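Local coordinates for protein 2,3-dihydroxybenzoate-AMP ligase (Bacillus subtilis, PDB 1MDB) that belongs to the AMP-binding enzymes of the ANL clan and holds adenosine monophosphate and 2,3-dihydroxy-benzoic acid in this model, at residues 61-66 with 89-94; 70-75 with 98-103; 77-82 with 121-126; 177-182 with 202-207. All coordinates share one frame; numbering follows the deposited sequence.

Contact 1 of 4, residues 61-66 with 89-94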
loop_
_atom_site.group_PDB
_atom_site.type_symbol
_atom_site.label_atom_id
_atom_site.label_comp_id
_atom_site.label_asym_id
_atom_site.label_seq_id
_atom_site.Cartn_x
_atom_site.Cartn_y
_atom_site.Cartn_z
ATOM N N ASP A 61 14.912 9.141 -20.238
ATOM C CA ASP A 61 15.160 8.912 -21.657
ATOM C C ASP A 61 16.499 8.217 -21.806
ATOM O O ASP A 61 16.613 7.169 -22.453
ATOM C CB ASP A 61 15.224 10.227 -22.435
ATOM C CG ASP A 61 13.866 10.768 -22.786
ATOM O OD1 ASP A 61 12.922 9.963 -22.917
ATOM O OD2 ASP A 61 13.749 12.002 -22.952
ATOM N N ARG A 62 17.514 8.819 -21.199
ATOM C CA ARG A 62 18.858 8.278 -21.264
ATOM C C ARG A 62 18.974 6.887 -20.653
ATOM O O ARG A 62 19.798 6.083 -21.092
ATOM C CB ARG A 62 19.843 9.237 -20.588
ATOM C CG ARG A 62 20.042 10.555 -21.341
ATOM C CD ARG A 62 21.049 11.469 -20.633
ATOM N NE ARG A 62 22.396 10.903 -20.569
ATOM C CZ ARG A 62 23.209 10.771 -21.615
ATOM N NH1 ARG A 62 22.815 11.166 -22.814
ATOM N NH2 ARG A 62 24.420 10.249 -21.459
ATOM N N LEU A 63 18.154 6.589 -19.645
ATOM C CA LEU A 63 18.218 5.271 -19.016
ATOM C C LEU A 63 17.489 4.243 -19.877
ATOM O O LEU A 63 17.945 3.113 -20.032
ATOM C CB LEU A 63 17.613 5.303 -17.605
ATOM C CG LEU A 63 17.618 3.974 -16.831
ATOM C CD1 LEU A 63 19.047 3.442 -16.735
ATOM C CD2 LEU A 63 17.040 4.164 -15.436
ATOM N N ALA A 64 16.359 4.640 -20.443
ATOM C CA ALA A 64 15.594 3.740 -21.293
ATOM C C ALA A 64 16.507 3.223 -22.402
ATOM O O ALA A 64 16.481 2.037 -22.747
ATOM C CB ALA A 64 14.393 4.470 -21.889
ATOM N N ALA A 65 17.328 4.116 -22.949
ATOM C CA ALA A 65 18.245 3.736 -24.016
ATOM C C ALA A 65 19.241 2.723 -23.485
ATOM O O ALA A 65 19.580 1.757 -24.172
ATOM C CB ALA A 65 18.968 4.969 -24.559
ATOM N N GLY A 66 19.707 2.937 -22.254
ATOM C CA GLY A 66 20.647 2.001 -21.661
ATOM C C GLY A 66 20.010 0.637 -21.446
ATOM O O GLY A 66 20.624 -0.393 -21.714
ATOM N N PHE A 89 12.505 6.424 -9.279
ATOM C CA PHE A 89 11.802 7.206 -10.287
ATOM C C PHE A 89 12.364 7.182 -11.702
ATOM O O PHE A 89 11.601 7.112 -12.669
ATOM C CB PHE A 89 11.641 8.654 -9.805
ATOM C CG PHE A 89 10.794 8.779 -8.575
ATOM C CD1 PHE A 89 11.375 8.815 -7.314
ATOM C CD2 PHE A 89 9.406 8.810 -8.678
ATOM C CE1 PHE A 89 10.585 8.883 -6.164
ATOM C CE2 PHE A 89 8.604 8.878 -7.543
ATOM C CZ PHE A 89 9.195 8.914 -6.281
ATOM N N GLU A 90 13.680 7.257 -11.845
ATOM C CA GLU A 90 14.243 7.223 -13.181
ATOM C C GLU A 90 14.107 5.794 -13.701
ATOM O O GLU A 90 13.922 5.567 -14.898
ATOM C CB GLU A 90 15.715 7.669 -13.177
ATOM C CG GLU A 90 16.718 6.717 -12.539
ATOM C CD GLU A 90 18.148 7.248 -12.650
ATOM O OE1 GLU A 90 18.410 8.054 -13.566
ATOM O OE2 GLU A 90 19.008 6.854 -11.839
ATOM N N VAL A 91 14.167 4.833 -12.789
ATOM C CA VAL A 91 14.050 3.431 -13.170
ATOM C C VAL A 91 12.677 3.085 -13.724
ATOM O O VAL A 91 12.587 2.467 -14.787
ATOM C CB VAL A 91 14.379 2.485 -11.979
ATOM C CG1 VAL A 91 13.797 1.087 -12.225
ATOM C CG2 VAL A 91 15.896 2.383 -11.813
ATOM N N ILE A 92 11.605 3.480 -13.036
ATOM C CA ILE A 92 10.281 3.128 -13.545
ATOM C C ILE A 92 9.856 3.888 -14.813
ATOM O O ILE A 92 9.296 3.290 -15.721
ATOM C CB ILE A 92 9.155 3.273 -12.468
ATOM C CG1 ILE A 92 8.887 4.744 -12.148
ATOM C CG2 ILE A 92 9.531 2.500 -11.213
ATOM C CD1 ILE A 92 7.639 4.930 -11.299
ATOM N N PHE A 93 10.114 5.193 -14.887
ATOM C CA PHE A 93 9.715 5.938 -16.075
ATOM C C PHE A 93 10.529 5.523 -17.307
ATOM O O PHE A 93 10.059 5.650 -18.437
ATOM C CB PHE A 93 9.795 7.461 -15.829
ATOM C CG PHE A 93 8.596 8.013 -15.094
ATOM C CD1 PHE A 93 8.595 8.116 -13.709
ATOM C CD2 PHE A 93 7.437 8.345 -15.788
ATOM C CE1 PHE A 93 7.453 8.535 -13.024
ATOM C CE2 PHE A 93 6.290 8.763 -15.116
ATOM C CZ PHE A 93 6.297 8.858 -13.733
ATOM N N ALA A 94 11.741 5.031 -17.087
ATOM C CA ALA A 94 12.578 4.556 -18.183
ATOM C C ALA A 94 11.947 3.252 -18.674
ATOM O O ALA A 94 11.828 3.012 -19.881
ATOM C CB ALA A 94 13.997 4.293 -17.695
#
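L63 reaches from helix 53-70 onto helix 86-98, its CG 3.7 Å from A94 CB and its CD2 3.5 Å from the backbone oxygen E90 O. With CG anti to the backbone N (chi1 180°), the L63 branch runs out to the neighbouring helix, where CD2 also comes within 3.9 Å of E90 CG and 4.2 Å of V91 CG2. Next to L63, A64 meets A94, one turn on from E90, and the two alanines let the backbones close in: A64 CB lies 3.6 Å from A94 O, and A94 CB lies 3.6 Å from A64 N. The CA atoms of A64 and A94 are 4.4 Å apart, and the axes of 61-66 and 89-94 come within 8.3 Å and cross at -65°. Around this apolar centre, charged groups pair with other residues: E90 OE1 bonds to H170 and forms a salt bridge with R59, a residue of helix 53-70 itself, while D61 ties that helix to R32 and, through OD1, to R97 of helix 86-98. L169 also packs on L63. No hydrogen bond joins the two segments, so close methyl packing between buried helix faces holds them here, and the polar ties between the helices lie outside it.

Contact 2 of 4, residues 70-75 with 98-103. With SO4 (sulfate ion), chain B.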
loop_
_atom_site.group_PDB
_atom_site.type_symbol
_atom_site.label_atom_id
_atom_site.label_comp_id
_atom_site.label_asym_id
_atom_site.label_seq_id
_atom_site.Cartn_x
_atom_site.Cartn_y
_atom_site.Cartn_z
ATOM N N LEU A 70 20.905 -2.772 -23.251
ATOM C CA LEU A 70 21.197 -3.938 -22.427
ATOM C C LEU A 70 20.491 -5.166 -23.005
ATOM O O LEU A 70 20.931 -6.299 -22.804
ATOM C CB LEU A 70 20.726 -3.694 -20.992
ATOM C CG LEU A 70 21.158 -4.690 -19.917
ATOM C CD1 LEU A 70 22.679 -4.816 -19.908
ATOM C CD2 LEU A 70 20.655 -4.205 -18.561
ATOM N N GLY A 71 19.396 -4.937 -23.722
ATOM C CA GLY A 71 18.667 -6.045 -24.313
ATOM C C GLY A 71 17.278 -6.229 -23.735
ATOM O O GLY A 71 16.600 -7.207 -24.044
ATOM N N ILE A 72 16.853 -5.303 -22.881
ATOM C CA ILE A 72 15.522 -5.389 -22.290
ATOM C C ILE A 72 14.539 -4.915 -23.344
ATOM O O ILE A 72 14.726 -3.855 -23.927
ATOM C CB ILE A 72 15.399 -4.502 -21.034
ATOM C CG1 ILE A 72 16.249 -5.094 -19.904
ATOM C CG2 ILE A 72 13.933 -4.404 -20.605
ATOM C CD1 ILE A 72 16.246 -4.276 -18.651
ATOM N N GLN A 73 13.495 -5.698 -23.589
ATOM C CA GLN A 73 12.524 -5.335 -24.615
ATOM C C GLN A 73 11.122 -5.030 -24.101
ATOM O O GLN A 73 10.794 -5.277 -22.938
ATOM C CB GLN A 73 12.428 -6.460 -25.642
ATOM C CG GLN A 73 13.762 -6.953 -26.173
ATOM C CD GLN A 73 13.585 -8.159 -27.071
ATOM O OE1 GLN A 73 12.801 -8.122 -28.021
ATOM N NE2 GLN A 73 14.303 -9.235 -26.777
ATOM N N GLN A 74 10.299 -4.496 -24.996
ATOM C CA GLN A 74 8.922 -4.167 -24.676
ATOM C C GLN A 74 8.203 -5.436 -24.200
ATOM O O GLN A 74 8.386 -6.511 -24.767
ATOM C CB GLN A 74 8.238 -3.571 -25.919
ATOM C CG GLN A 74 6.800 -3.121 -25.704
ATOM C CD GLN A 74 6.328 -2.158 -26.785
ATOM O OE1 GLN A 74 6.510 -2.406 -27.981
ATOM N NE2 GLN A 74 5.716 -1.053 -26.370
ATOM N N LYS A 75 7.395 -5.288 -23.157
ATOM C CA LYS A 75 6.645 -6.383 -22.536
ATOM C C LYS A 75 7.493 -7.180 -21.534
ATOM O O LYS A 75 6.965 -7.992 -20.773
ATOM C CB LYS A 75 6.054 -7.340 -23.584
ATOM C CG LYS A 75 4.864 -6.783 -24.357
ATOM C CD LYS A 75 4.046 -7.902 -25.010
ATOM C CE LYS A 75 4.889 -8.738 -25.963
ATOM N NZ LYS A 75 4.159 -9.939 -26.466
ATOM N N LEU A 98 10.101 2.325 -22.367
ATOM C CA LEU A 98 10.582 1.205 -23.172
ATOM C C LEU A 98 9.467 0.181 -23.304
ATOM O O LEU A 98 9.590 -0.795 -24.037
ATOM C CB LEU A 98 11.791 0.556 -22.488
ATOM C CG LEU A 98 12.414 -0.700 -23.111
ATOM C CD1 LEU A 98 12.763 -0.452 -24.579
ATOM C CD2 LEU A 98 13.661 -1.082 -22.325
ATOM N N GLY A 99 8.371 0.408 -22.588
ATOM C CA GLY A 99 7.268 -0.532 -22.631
ATOM C C GLY A 99 7.559 -1.772 -21.794
ATOM O O GLY A 99 6.885 -2.801 -21.930
ATOM N N ALA A 100 8.577 -1.685 -20.941
ATOM C CA ALA A 100 8.939 -2.793 -20.067
ATOM C C ALA A 100 8.114 -2.676 -18.786
ATOM O O ALA A 100 7.757 -1.575 -18.356
ATOM C CB ALA A 100 10.422 -2.756 -19.751
ATOM N N LEU A 101 7.831 -3.816 -18.171
ATOM C CA LEU A 101 7.000 -3.860 -16.979
ATOM C C LEU A 101 7.676 -4.043 -15.626
ATOM O O LEU A 101 8.241 -5.100 -15.325
ATOM C CB LEU A 101 5.946 -4.960 -17.133
ATOM C CG LEU A 101 4.706 -4.713 -18.005
ATOM C CD1 LEU A 101 5.106 -4.185 -19.367
ATOM C CD2 LEU A 101 3.922 -6.015 -18.133
ATOM N N PRO A 102 7.638 -3.002 -14.791
ATOM C CA PRO A 102 8.250 -3.144 -13.475
ATOM C C PRO A 102 7.343 -4.100 -12.689
ATOM O O PRO A 102 6.133 -4.158 -12.930
ATOM C CB PRO A 102 8.161 -1.736 -12.886
ATOM C CG PRO A 102 8.082 -0.831 -14.102
ATOM C CD PRO A 102 7.218 -1.614 -15.048
ATOM N N VAL A 103 7.934 -4.862 -11.780
ATOM C CA VAL A 103 7.181 -5.741 -10.898
ATOM C C VAL A 103 7.651 -5.145 -9.576
ATOM O O VAL A 103 8.853 -5.130 -9.286
ATOM C CB VAL A 103 7.610 -7.216 -11.046
ATOM C CG1 VAL A 103 6.886 -8.073 -10.029
ATOM C CG2 VAL A 103 7.291 -7.699 -12.456
HETATM S S SO4 B . 4.264 -12.193 -23.285
HETATM O O1 SO4 B . 4.441 -12.756 -21.930
HETATM O O2 SO4 B . 2.975 -11.474 -23.367
HETATM O O3 SO4 B . 5.369 -11.258 -23.575
HETATM O O4 SO4 B . 4.291 -13.289 -24.275
#
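The peptide carbonyl of G99 receives K75 N, which stands above its plane, 45° out of it, at 2.8 Å from G99 O, and the N-H still points almost straight at the oxygen (171°). The amide of Q74 also lies by this turn, NE2 being 4.1 Å from G99 CA; that nitrogen's hydrogen bond goes to E178 O, a bond that would hold the amide beside the glycine. Both segments start at the C-terminal end of a helix closed by a Schellman motif, G71 after helix 53-70 and G99 after helix 86-98, each with positive phi. The second turn leads straight into strand 101-104, closing the beta-alpha-beta unit that begins with the parallel strand 77-80; the first leads into strand 77-80 itself. Near the backbone bond the apolar side chains meet. I72 and L98 cross at about a right angle, with I72 CG2 3.8 Å from L98 CD2, and the same CG2 touches A100 CB at 4.0 Å. L98 holds CG anti to its backbone N (chi1 176°), which brings CD2 up to I72 O at 3.4 Å as well. A weaker CA-H...O contact runs from Q74 CA to L98 O, while L101 CD1 sits near K75 CA. The K75 side chain leads off, bent at its third torsion, to a sulfate ion probably from the crystallisation liquor, also bound by K3 N: K75 NZ makes a weak hydrogen bond to sulfate O3 at 3.4 Å.

Contact 3 of 4, residues 77-82 with 121-126. With SO4 (sulfate ion), chain B.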
loop_
_atom_site.group_PDB
_atom_site.type_symbol
_atom_site.label_atom_id
_atom_site.label_comp_id
_atom_site.label_asym_id
_atom_site.label_seq_id
_atom_site.Cartn_x
_atom_site.Cartn_y
_atom_site.Cartn_z
ATOM N N ARG A 77 9.366 -8.199 -18.233
ATOM C CA ARG A 77 9.107 -7.878 -16.842
ATOM C C ARG A 77 10.423 -7.607 -16.144
ATOM O O ARG A 77 11.441 -8.257 -16.414
ATOM C CB ARG A 77 8.358 -9.010 -16.136
ATOM C CG ARG A 77 6.858 -8.927 -16.327
ATOM C CD ARG A 77 6.486 -9.273 -17.755
ATOM N NE ARG A 77 6.666 -10.701 -18.001
ATOM C CZ ARG A 77 6.500 -11.283 -19.183
ATOM N NH1 ARG A 77 6.152 -10.551 -20.238
ATOM N NH2 ARG A 77 6.664 -12.601 -19.307
ATOM N N VAL A 78 10.412 -6.619 -15.258
ATOM C CA VAL A 78 11.614 -6.269 -14.525
ATOM C C VAL A 78 11.281 -6.074 -13.065
ATOM O O VAL A 78 10.580 -5.129 -12.693
ATOM C CB VAL A 78 12.261 -4.992 -15.102
ATOM C CG1 VAL A 78 13.467 -4.588 -14.279
ATOM C CG2 VAL A 78 12.671 -5.241 -16.557
ATOM N N VAL A 79 11.777 -6.988 -12.236
ATOM C CA VAL A 79 11.539 -6.916 -10.805
ATOM C C VAL A 79 12.354 -5.772 -10.235
ATOM O O VAL A 79 13.587 -5.771 -10.316
ATOM C CB VAL A 79 11.933 -8.226 -10.099
ATOM C CG1 VAL A 79 11.559 -8.161 -8.615
ATOM C CG2 VAL A 79 11.232 -9.401 -10.759
ATOM N N VAL A 80 11.653 -4.783 -9.689
ATOM C CA VAL A 80 12.283 -3.611 -9.084
ATOM C C VAL A 80 12.107 -3.702 -7.564
ATOM O O VAL A 80 10.986 -3.796 -7.058
ATOM C CB VAL A 80 11.632 -2.284 -9.597
ATOM C CG1 VAL A 80 12.410 -1.074 -9.077
ATOM C CG2 VAL A 80 11.592 -2.262 -11.122
ATOM N N GLN A 81 13.212 -3.709 -6.838
ATOM C CA GLN A 81 13.159 -3.776 -5.378
ATOM C C GLN A 81 14.076 -2.707 -4.787
ATOM O O GLN A 81 15.145 -3.010 -4.255
ATOM C CB GLN A 81 13.575 -5.171 -4.888
ATOM C CG GLN A 81 13.615 -5.314 -3.366
ATOM C CD GLN A 81 14.074 -6.694 -2.918
ATOM O OE1 GLN A 81 14.932 -7.306 -3.553
ATOM N NE2 GLN A 81 13.520 -7.179 -1.811
ATOM N N LEU A 82 13.640 -1.454 -4.881
ATOM C CA LEU A 82 14.422 -0.320 -4.385
ATOM C C LEU A 82 13.797 0.352 -3.177
ATOM O O LEU A 82 12.586 0.331 -3.000
ATOM C CB LEU A 82 14.589 0.724 -5.495
ATOM C CG LEU A 82 15.397 0.282 -6.715
ATOM C CD1 LEU A 82 15.346 1.360 -7.781
ATOM C CD2 LEU A 82 16.837 -0.024 -6.295
ATOM N N ALA A 121 7.082 -14.196 -13.197
ATOM C CA ALA A 121 7.064 -13.131 -14.189
ATOM C C ALA A 121 8.093 -13.327 -15.306
ATOM O O ALA A 121 8.126 -12.551 -16.267
ATOM C CB ALA A 121 7.288 -11.792 -13.506
ATOM N N GLU A 122 8.930 -14.358 -15.184
ATOM C CA GLU A 122 9.949 -14.620 -16.197
ATOM C C GLU A 122 10.713 -13.319 -16.427
ATOM O O GLU A 122 10.889 -12.872 -17.560
ATOM C CB GLU A 122 9.284 -15.098 -17.500
ATOM C CG GLU A 122 8.659 -16.497 -17.400
ATOM C CD GLU A 122 7.545 -16.750 -18.417
ATOM O OE1 GLU A 122 7.754 -16.509 -19.622
ATOM O OE2 GLU A 122 6.455 -17.198 -18.008
ATOM N N ALA A 123 11.161 -12.726 -15.328
ATOM C CA ALA A 123 11.883 -11.459 -15.338
ATOM C C ALA A 123 13.156 -11.446 -16.176
ATOM O O ALA A 123 13.957 -12.388 -16.136
ATOM C CB ALA A 123 12.209 -11.050 -13.901
ATOM N N ALA A 124 13.338 -10.360 -16.922
ATOM C CA ALA A 124 14.515 -10.176 -17.766
ATOM C C ALA A 124 15.612 -9.455 -16.995
ATOM O O ALA A 124 16.783 -9.452 -17.405
ATOM C CB ALA A 124 14.148 -9.374 -19.006
ATOM N N ALA A 125 15.229 -8.835 -15.881
ATOM C CA ALA A 125 16.172 -8.099 -15.050
ATOM C C ALA A 125 15.681 -7.941 -13.612
ATOM O O ALA A 125 14.483 -8.022 -13.320
ATOM C CB ALA A 125 16.453 -6.731 -15.674
ATOM N N TYR A 126 16.632 -7.735 -12.712
ATOM C CA TYR A 126 16.361 -7.576 -11.282
ATOM C C TYR A 126 17.122 -6.324 -10.906
ATOM O O TYR A 126 18.334 -6.247 -11.118
ATOM C CB TYR A 126 16.911 -8.789 -10.520
ATOM C CG TYR A 126 16.766 -8.790 -9.000
ATOM C CD1 TYR A 126 17.658 -9.517 -8.212
ATOM C CD2 TYR A 126 15.735 -8.108 -8.359
ATOM C CE1 TYR A 126 17.534 -9.566 -6.834
ATOM C CE2 TYR A 126 15.601 -8.152 -6.978
ATOM C CZ TYR A 126 16.508 -8.887 -6.219
ATOM O OH TYR A 126 16.388 -8.966 -4.849
HETATM S S SO4 B . 4.264 -12.193 -23.285
HETATM O O1 SO4 B . 4.441 -12.756 -21.930
HETATM O O2 SO4 B . 2.975 -11.474 -23.367
HETATM O O3 SO4 B . 5.369 -11.258 -23.575
HETATM O O4 SO4 B . 4.291 -13.289 -24.275
#
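Y126 OH donates to Q81 OE1 at 2.6 Å, meeting the amide oxygen nearly along the C=O axis. OE1 lies at the edge of the tyrosine ring, the amide plane turned 36° from it. Q81 NE2 is held by L106 O and H109 O, which fixes the amide's rotation and leaves OE1 facing the phenol. The backbones run as neighbouring parallel strands of the six-stranded mixed sheet: V79 pairs with Y126, V79 N gives a bond to A125 O at 3.1 Å, and Y126 CA approaches V79 O as a CA-H...O contact. Where strand 125-132 is entered, A124 N donates to R77 O at 2.9 Å. V79 CB meets the Y126 ring on one face of the sheet and V78 CG1 touches A125 CB on the other; V79 CG2 also packs on A123 CB at 3.7 Å. R77 folds back through two bends (chi2 71°, chi3 72°) that bring NE to A121 O at 2.9 Å, in the carbonyl plane, with NH2 adding a weak bond to the same oxygen. NH1 bonds to K75 O and, weakly, to two oxygens of the sulfate, the nearer being O1 at 3.3 Å. E122 OE1 stays 4.1 Å from R77 NH2, beyond salt-bridge range; its carboxylate pairs with K394.

Contact 4 of 4, residues 177-182 with 202-207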
loop_
_atom_site.group_PDB
_atom_site.type_symbol
_atom_site.label_atom_id
_atom_site.label_comp_id
_atom_site.label_asym_id
_atom_site.label_seq_id
_atom_site.Cartn_x
_atom_site.Cartn_y
_atom_site.Cartn_z
ATOM N N PRO A 177 9.975 2.061 -29.120
ATOM C CA PRO A 177 8.744 1.503 -29.679
ATOM C C PRO A 177 7.551 2.269 -29.129
ATOM O O PRO A 177 7.643 2.896 -28.068
ATOM C CB PRO A 177 8.768 0.056 -29.190
ATOM C CG PRO A 177 10.235 -0.241 -29.093
ATOM C CD PRO A 177 10.756 1.014 -28.438
ATOM N N GLU A 178 6.438 2.225 -29.851
ATOM C CA GLU A 178 5.241 2.914 -29.405
ATOM C C GLU A 178 4.635 2.215 -28.201
ATOM O O GLU A 178 4.502 0.994 -28.187
ATOM C CB GLU A 178 4.196 2.966 -30.516
ATOM C CG GLU A 178 2.826 3.397 -30.013
ATOM C CD GLU A 178 1.793 3.447 -31.113
ATOM O OE1 GLU A 178 1.576 2.404 -31.770
ATOM O OE2 GLU A 178 1.200 4.525 -31.320
ATOM N N VAL A 179 4.281 2.997 -27.190
ATOM C CA VAL A 179 3.660 2.462 -25.993
ATOM C C VAL A 179 2.234 2.993 -25.988
ATOM O O VAL A 179 2.018 4.201 -26.067
ATOM C CB VAL A 179 4.366 2.941 -24.702
ATOM C CG1 VAL A 179 3.684 2.332 -23.494
ATOM C CG2 VAL A 179 5.837 2.559 -24.726
ATOM N N LYS A 180 1.267 2.087 -25.905
ATOM C CA LYS A 180 -0.136 2.460 -25.891
ATOM C C LYS A 180 -0.662 2.682 -24.479
ATOM O O LYS A 180 -0.245 2.022 -23.525
ATOM C CB LYS A 180 -0.980 1.380 -26.565
ATOM C CG LYS A 180 -0.670 1.145 -28.032
ATOM C CD LYS A 180 -1.520 -0.004 -28.540
ATOM C CE LYS A 180 -1.195 -0.373 -29.967
ATOM N NZ LYS A 180 -2.021 -1.546 -30.377
ATOM N N SER A 181 -1.588 3.619 -24.364
ATOM C CA SER A 181 -2.208 3.959 -23.097
ATOM C C SER A 181 -2.959 2.751 -22.551
ATOM O O SER A 181 -3.197 2.649 -21.348
ATOM C CB SER A 181 -3.195 5.111 -23.303
ATOM O OG SER A 181 -3.116 6.036 -22.237
ATOM N N SER A 182 -3.330 1.839 -23.443
ATOM C CA SER A 182 -4.068 0.650 -23.047
ATOM C C SER A 182 -3.172 -0.538 -22.690
ATOM O O SER A 182 -3.665 -1.577 -22.251
ATOM C CB SER A 182 -5.038 0.249 -24.165
ATOM O OG SER A 182 -4.345 0.015 -25.376
ATOM N N ARG A 202 -1.668 -3.544 -14.195
ATOM C CA ARG A 202 -2.328 -2.232 -14.233
ATOM C C ARG A 202 -1.896 -1.574 -15.546
ATOM O O ARG A 202 -0.721 -1.646 -15.927
ATOM C CB ARG A 202 -1.920 -1.345 -13.044
ATOM C CG ARG A 202 -2.306 -1.870 -11.652
ATOM C CD ARG A 202 -3.794 -2.196 -11.528
ATOM N NE ARG A 202 -4.642 -1.006 -11.559
ATOM C CZ ARG A 202 -4.869 -0.221 -10.514
ATOM N NH1 ARG A 202 -4.316 -0.503 -9.339
ATOM N NH2 ARG A 202 -5.635 0.857 -10.650
ATOM N N THR A 203 -2.845 -0.971 -16.255
ATOM C CA THR A 203 -2.548 -0.311 -17.525
ATOM C C THR A 203 -2.327 1.180 -17.256
ATOM O O THR A 203 -2.682 1.681 -16.189
ATOM C CB THR A 203 -3.715 -0.476 -18.549
ATOM O OG1 THR A 203 -4.874 0.229 -18.082
ATOM C CG2 THR A 203 -4.074 -1.962 -18.732
ATOM N N HIS A 204 -1.728 1.874 -18.221
ATOM C CA HIS A 204 -1.464 3.300 -18.095
ATOM C C HIS A 204 -2.778 4.038 -17.873
ATOM O O HIS A 204 -2.902 4.846 -16.953
ATOM C CB HIS A 204 -0.801 3.853 -19.369
ATOM C CG HIS A 204 0.505 3.204 -19.720
ATOM N ND1 HIS A 204 1.722 3.829 -19.540
ATOM C CD2 HIS A 204 0.782 1.995 -20.261
ATOM C CE1 HIS A 204 2.691 3.035 -19.955
ATOM N NE2 HIS A 204 2.148 1.914 -20.399
ATOM N N ASP A 205 -3.761 3.763 -18.725
ATOM C CA ASP A 205 -5.060 4.422 -18.613
ATOM C C ASP A 205 -5.767 4.231 -17.275
ATOM O O ASP A 205 -6.184 5.207 -16.646
ATOM C CB ASP A 205 -6.012 3.957 -19.725
ATOM C CG ASP A 205 -5.852 4.757 -21.001
ATOM O OD1 ASP A 205 -5.757 6.002 -20.911
ATOM O OD2 ASP A 205 -5.832 4.147 -22.091
ATOM N N ASP A 206 -5.919 2.989 -16.830
ATOM C CA ASP A 206 -6.633 2.788 -15.577
ATOM C C ASP A 206 -5.855 3.293 -14.363
ATOM O O ASP A 206 -6.455 3.805 -13.432
ATOM C CB ASP A 206 -7.059 1.315 -15.403
ATOM C CG ASP A 206 -5.964 0.436 -14.809
ATOM O OD1 ASP A 206 -5.310 -0.320 -15.562
ATOM O OD2 ASP A 206 -5.764 0.506 -13.579
ATOM N N TYR A 207 -4.525 3.203 -14.378
ATOM C CA TYR A 207 -3.763 3.677 -13.216
ATOM C C TYR A 207 -3.705 5.200 -13.170
ATOM O O TYR A 207 -3.921 5.805 -12.122
ATOM C CB TYR A 207 -2.334 3.130 -13.214
ATOM C CG TYR A 207 -1.746 2.994 -11.813
ATOM C CD1 TYR A 207 -2.307 2.115 -10.890
ATOM C CD2 TYR A 207 -0.628 3.726 -11.423
ATOM C CE1 TYR A 207 -1.769 1.961 -9.615
ATOM C CE2 TYR A 207 -0.077 3.579 -10.143
ATOM C CZ TYR A 207 -0.655 2.693 -9.246
ATOM O OH TYR A 207 -0.131 2.526 -7.983
#
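V179 and H204 cross at about a right angle, V179 CG1 standing 3.5 Å from H204 NE2 and nearly as close to CE1. The imidazole also comes obliquely to the loop backbone, CD2 lying 3.4 Å from K180 O, while its ND1 is hydrogen-bonded to F27 N, which would help set the turn of the ring. Beyond it S181 lies alongside the D205 carboxylate, S181 CB being 3.1 Å from D205 OD2. The close polar atoms here bond elsewhere: S181 OG to E25 O, and D205 OD1 to G24 N. What joins the two segments is a backbone bond, D205 N to S181 O at 2.9 Å, the donor lying in the carbonyl plane. S181 thus meets the first turn of helix 204-218 just where it leaves strand 199-203. That helix start is a capping box: T203 OG1 accepts from D206 N, and D206 OD1 takes both T203 N and T203 OG1 from the same face of its carboxylate. T203 holds OG1 between its backbone N and carbonyl carbon (chi1 66°), within reach of both D206 groups, and CG2 is left to touch S182 O at 3.6 Å. The other D206 oxygen, OD2, is gripped side-on by R202, NE at 2.8 Å and NH2 at 3.0 Å, in a salt bridge lying close to the guanidinium plane. Over one face of that guanidinium stands the edge of the Y207 ring, CD1 3.4 Å above its centre, and Y207 OH bonds to N235, a residue lining the 2,3-dihydroxy-benzoic acid pocket.

In the fold
Contacts 1 and 3 are buried, while contacts 2 and 4 are only partly so and involve loops that reach the surface. Contacts 1 to 3 interlock: helices 53-70 and 86-98 of contact 1 end at the turns of contact 2, and strand 101-104 there pairs with strand 77-80 of contact 3 through L101 O to V78 N and V103 N to V78 O. Their chemistry follows place: mainly apolar packing, with no hydrogen bond, between the helix segments, one backbone bond between turns, and parallel strand pairing with side-chain bonds beside it. Contacts 2 and 3 share the sulfate. Contact 4, later in the chain, packs against contact 2, V179 CG2 lying near G99 N, but stays about 10 Å from contact 3 at the nearest atoms.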